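Local coordinates for protein D-alanine--D-alanine ligase (Coxiella burnetii, PDB 3TQT) that probably joins two D-alanine molecules into D-alanyl-D-alanine at the expense of ATP, a step of peptidoglycan synthesis for the bacterial cell wall, at residues L125-G129 with A130-S134; Q346-E349 with L350-R354. One frame throughout, in Å; residues are numbered along the deposited sequence.

Contact 1. Residues L125-G129 with A130-S134; sequences LPYVG and ANVQS
Water 1 ties V128 to A130 across the turn at G129. It donates to V128 O at 2.8 Å and to A130 O at 2.7 Å, so both of its hydrogens are spent on these two carbonyls. The bridge joins residues two apart in sequence, and no direct hydrogen bond links the two halves of the turn. G129 sits at the bend with a positive phi of 91°, a conformation that is easy for glycine.

The Y127 ring lies on the inner side of the bend. Its edge, not its face, meets the second half: CE1 lies 3.5 Å from A130 O, which is in the ring plane, as is water 1. The phenol OH reaches past this carbonyl to N131, 3.3 Å from its CA and 3.6 Å from its CB. A chi1 of 62° sets CG between the backbone N and the carbonyl carbon, and from there the ring extends to A130 and N131. The hydroxyl has its hydrogen-bond partner in E121, on helix 115-122.

N131 is the N-cap of helix 132-139. Its OD1 accepts from S134 N at 2.9 Å, with a nearly straight N-H...O angle of 163°. The amide reaches forward to the first turn of the helix and satisfies an N-H that has no earlier helical carbonyl to use.

This buried linker connects helix 115-122 to helix 132-139. P126 and V128 pair through their backbones with V102 of strand 101-104, an outermost strand of the N-terminal domain's sheet. V128 packs on helix 340-370, while V132 touches D113 of the second subunit.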
loop_
_atom_site.group_PDB
_atom_site.type_symbol
_atom_site.label_atom_id
_atom_site.label_comp_id
_atom_site.label_asym_id
_atom_site.label_seq_id
_atom_site.Cartn_x
_atom_site.Cartn_y
_atom_site.Cartn_z
ATOM N N LEU A 125 -14.647 5.714 -2.040
ATOM C CA LEU A 125 -14.812 6.511 -3.249
ATOM C C LEU A 125 -14.117 5.870 -4.435
ATOM O O LEU A 125 -13.012 5.358 -4.296
ATOM C CB LEU A 125 -14.234 7.901 -3.058
ATOM C CG LEU A 125 -14.935 8.796 -2.045
ATOM C CD1 LEU A 125 -14.099 10.040 -1.810
ATOM C CD2 LEU A 125 -16.339 9.156 -2.535
ATOM N N PRO A 126 -14.756 5.904 -5.609
ATOM C CA PRO A 126 -14.002 5.483 -6.796
ATOM C C PRO A 126 -12.853 6.458 -7.011
ATOM O O PRO A 126 -13.013 7.656 -6.772
ATOM C CB PRO A 126 -15.027 5.601 -7.937
ATOM C CG PRO A 126 -16.378 5.633 -7.251
ATOM C CD PRO A 126 -16.137 6.303 -5.931
ATOM N N TYR A 127 -11.697 5.962 -7.439
ATOM C CA TYR A 127 -10.597 6.860 -7.748
ATOM C C TYR A 127 -9.733 6.332 -8.882
ATOM O O TYR A 127 -9.606 5.112 -9.091
ATOM C CB TYR A 127 -9.756 7.158 -6.504
ATOM C CG TYR A 127 -9.097 5.953 -5.895
ATOM C CD1 TYR A 127 -7.801 5.585 -6.262
ATOM C CD2 TYR A 127 -9.754 5.195 -4.937
ATOM C CE1 TYR A 127 -7.192 4.495 -5.704
ATOM C CE2 TYR A 127 -9.150 4.088 -4.369
ATOM C CZ TYR A 127 -7.871 3.749 -4.749
ATOM O OH TYR A 127 -7.284 2.653 -4.184
ATOM N N VAL A 128 -9.128 7.261 -9.602
ATOM C CA VAL A 128 -8.323 6.917 -10.758
ATOM C C VAL A 128 -6.977 6.311 -10.373
ATOM O O VAL A 128 -6.332 6.738 -9.405
ATOM C CB VAL A 128 -8.104 8.141 -11.634
ATOM C CG1 VAL A 128 -7.025 7.866 -12.701
ATOM C CG2 VAL A 128 -9.433 8.561 -12.256
ATOM N N GLY A 129 -6.567 5.300 -11.128
ATOM C CA GLY A 129 -5.200 4.805 -11.036
ATOM C C GLY A 129 -4.974 3.680 -10.047
ATOM O O GLY A 129 -5.903 3.004 -9.619
ATOM N N ALA A 130 -3.705 3.493 -9.680
ATOM C CA ALA A 130 -3.260 2.352 -8.907
ATOM C C ALA A 130 -3.910 2.363 -7.546
ATOM O O ALA A 130 -4.070 3.427 -6.961
ATOM C CB ALA A 130 -1.749 2.412 -8.754
ATOM N N ASN A 131 -4.286 1.184 -7.050
ATOM C CA ASN A 131 -4.836 1.064 -5.705
ATOM C C ASN A 131 -3.734 1.172 -4.645
ATOM O O ASN A 131 -2.605 1.504 -4.973
ATOM C CB ASN A 131 -5.665 -0.213 -5.533
ATOM C CG ASN A 131 -4.822 -1.483 -5.528
ATOM O OD1 ASN A 131 -3.601 -1.446 -5.675
ATOM N ND2 ASN A 131 -5.486 -2.620 -5.336
ATOM N N VAL A 132 -4.060 0.897 -3.390
ATOM C CA VAL A 132 -3.086 1.102 -2.323
ATOM C C VAL A 132 -1.886 0.185 -2.495
ATOM O O VAL A 132 -0.742 0.625 -2.439
ATOM C CB VAL A 132 -3.700 0.894 -0.926
ATOM C CG1 VAL A 132 -2.595 0.846 0.136
ATOM C CG2 VAL A 132 -4.699 2.009 -0.627
ATOM N N GLN A 133 -2.150 -1.096 -2.706
ATOM C CA GLN A 133 -1.072 -2.058 -2.835
ATOM C C GLN A 133 -0.174 -1.785 -4.026
ATOM O O GLN A 133 1.046 -1.875 -3.932
ATOM C CB GLN A 133 -1.616 -3.479 -2.953
ATOM C CG GLN A 133 -0.532 -4.485 -3.351
ATOM C CD GLN A 133 -1.090 -5.658 -4.134
ATOM O OE1 GLN A 133 -1.094 -5.655 -5.356
ATOM N NE2 GLN A 133 -1.581 -6.660 -3.425
ATOM N N SER A 134 -0.782 -1.481 -5.159
ATOM C CA SER A 134 -0.032 -1.279 -6.389
ATOM C C SER A 134 0.760 0.022 -6.312
ATOM O O SER A 134 1.877 0.107 -6.804
ATOM C CB SER A 134 -0.974 -1.249 -7.601
ATOM O OG SER A 134 -0.204 -1.295 -8.789
HETATM O O HOH W 1 -4.217 6.092 -7.611
#

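Contact 2. Residues Q346-E349 with L350-R354; sequences QLIE and LAIDR
L350 packs back against Q346 one turn earlier in the long alpha-helix 340-370. Four successive i to i+4 backbone bonds carry this part of the helix. The first, L350 N to Q346 O, is 2.8 Å long and close to straight at 168°. The same carbonyl is crowded by the leucine: L350 CG stands 3.1 Å from Q346 O, because chi1 of -71° holds CG beside the backbone N. Both residues also pack on L235 of strand 228-236. L347 and A351 belong to the buried flank and lean on strand 101-104, through F103 and C101 respectively. I348 and I352 lie alongside each other on one face of the helix, I348 CG2 meeting I352 CD1 at 3.9 Å.

The other flank is looser. E349 and D353 are exposed, and their acidic groups stay well apart, E349 OE1 to D353 OD2 being 6.4 Å. Like charges at that spacing would probably repel only mildly in solvent. Here E349 O accepts twice, from D353 N at 2.8 Å and from water 2 at 2.9 Å. That water gives its other hydrogen to D353 OD1, at 2.6 Å.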
loop_
_atom_site.group_PDB
_atom_site.type_symbol
_atom_site.label_atom_id
_atom_site.label_comp_id
_atom_site.label_asym_id
_atom_site.label_seq_id
_atom_site.Cartn_x
_atom_site.Cartn_y
_atom_site.Cartn_z
ATOM N N GLN A 346 -11.702 7.694 -20.101
ATOM C CA GLN A 346 -11.387 6.286 -19.887
ATOM C C GLN A 346 -10.862 6.028 -18.476
ATOM O O GLN A 346 -11.260 5.061 -17.819
ATOM C CB GLN A 346 -10.423 5.792 -20.974
ATOM C CG GLN A 346 -11.144 5.760 -22.335
ATOM C CD GLN A 346 -10.380 5.037 -23.422
ATOM O OE1 GLN A 346 -9.514 4.207 -23.147
ATOM N NE2 GLN A 346 -10.714 5.340 -24.675
ATOM N N LEU A 347 -10.000 6.914 -17.988
ATOM C CA LEU A 347 -9.489 6.755 -16.628
ATOM C C LEU A 347 -10.623 6.826 -15.604
ATOM O O LEU A 347 -10.659 6.049 -14.653
ATOM C CB LEU A 347 -8.414 7.796 -16.329
ATOM C CG LEU A 347 -7.099 7.551 -17.075
ATOM C CD1 LEU A 347 -6.244 8.806 -17.043
ATOM C CD2 LEU A 347 -6.372 6.364 -16.457
ATOM N N ILE A 348 -11.549 7.756 -15.802
ATOM C CA ILE A 348 -12.688 7.860 -14.895
ATOM C C ILE A 348 -13.584 6.619 -14.994
ATOM O O ILE A 348 -14.013 6.073 -13.980
ATOM C CB ILE A 348 -13.481 9.163 -15.141
ATOM C CG1 ILE A 348 -12.671 10.367 -14.639
ATOM C CG2 ILE A 348 -14.857 9.105 -14.492
ATOM C CD1 ILE A 348 -13.148 11.702 -15.192
ATOM N N GLU A 349 -13.860 6.165 -16.212
ATOM C CA GLU A 349 -14.684 4.973 -16.391
ATOM C C GLU A 349 -14.047 3.740 -15.736
ATOM O O GLU A 349 -14.730 2.975 -15.057
ATOM C CB GLU A 349 -14.958 4.720 -17.878
ATOM C CG GLU A 349 -15.999 5.671 -18.483
ATOM C CD GLU A 349 -15.777 5.931 -19.974
ATOM O OE1 GLU A 349 -14.967 5.215 -20.598
ATOM O OE2 GLU A 349 -16.403 6.865 -20.520
ATOM N N LEU A 350 -12.747 3.561 -15.951
ATOM C CA LEU A 350 -11.997 2.467 -15.348
ATOM C C LEU A 350 -12.049 2.524 -13.832
ATOM O O LEU A 350 -12.188 1.504 -13.171
ATOM C CB LEU A 350 -10.535 2.523 -15.782
ATOM C CG LEU A 350 -10.233 2.155 -17.239
ATOM C CD1 LEU A 350 -8.819 2.578 -17.601
ATOM C CD2 LEU A 350 -10.413 0.666 -17.455
ATOM N N ALA A 351 -11.907 3.729 -13.293
ATOM C CA ALA A 351 -11.972 3.954 -11.855
ATOM C C ALA A 351 -13.323 3.508 -11.295
ATOM O O ALA A 351 -13.394 2.800 -10.286
ATOM C CB ALA A 351 -11.714 5.452 -11.538
ATOM N N ILE A 352 -14.401 3.942 -11.941
ATOM C CA ILE A 352 -15.745 3.617 -11.485
ATOM C C ILE A 352 -16.008 2.127 -11.640
ATOM O O ILE A 352 -16.597 1.507 -10.767
ATOM C CB ILE A 352 -16.810 4.455 -12.212
ATOM C CG1 ILE A 352 -16.740 5.897 -11.703
ATOM C CG2 ILE A 352 -18.217 3.896 -11.956
ATOM C CD1 ILE A 352 -17.433 6.906 -12.593
ATOM N N ASP A 353 -15.557 1.550 -12.749
ATOM C CA ASP A 353 -15.747 0.113 -12.959
ATOM C C ASP A 353 -15.019 -0.708 -11.902
ATOM O O ASP A 353 -15.563 -1.687 -11.385
ATOM C CB ASP A 353 -15.233 -0.304 -14.327
ATOM C CG ASP A 353 -16.139 0.142 -15.454
ATOM O OD1 ASP A 353 -17.329 0.412 -15.191
ATOM O OD2 ASP A 353 -15.662 0.205 -16.605
ATOM N N ARG A 354 -13.783 -0.320 -11.593
ATOM C CA ARG A 354 -13.027 -1.030 -10.561
ATOM C C ARG A 354 -13.756 -0.950 -9.235
ATOM O O ARG A 354 -13.917 -1.950 -8.542
ATOM C CB ARG A 354 -11.618 -0.466 -10.392
ATOM C CG ARG A 354 -10.811 -1.232 -9.330
ATOM C CD ARG A 354 -9.358 -0.785 -9.282
ATOM N NE ARG A 354 -9.267 0.634 -8.951
ATOM C CZ ARG A 354 -9.021 1.099 -7.732
ATOM N NH1 ARG A 354 -8.820 0.251 -6.731
ATOM N NH2 ARG A 354 -8.964 2.406 -7.513
HETATM O O HOH W 2 -17.590 2.990 -15.652
#

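How the contacts relate
Contact 1 comes first along the chain, and contact 2 lies in the first half of the long helix 340-370, close to the C-terminus of the chain; their centres are about 10 Å apart. They touch directly. R354 NH2 probably donates to Y127 O at 3.2 Å, and the guanidinium also makes a cation-pi contact with the Y127 ring. A351 CB packs on that same carbonyl, Y127 O, at 3.2 Å. V128 CG2 meets L347 O at 3.7 Å. The helix of the C-terminal region is thus seated on the linker of the N-terminal domain. Only contact 1 approaches the predicted metal site: the A130 side chain is about 9 Å from that of N318.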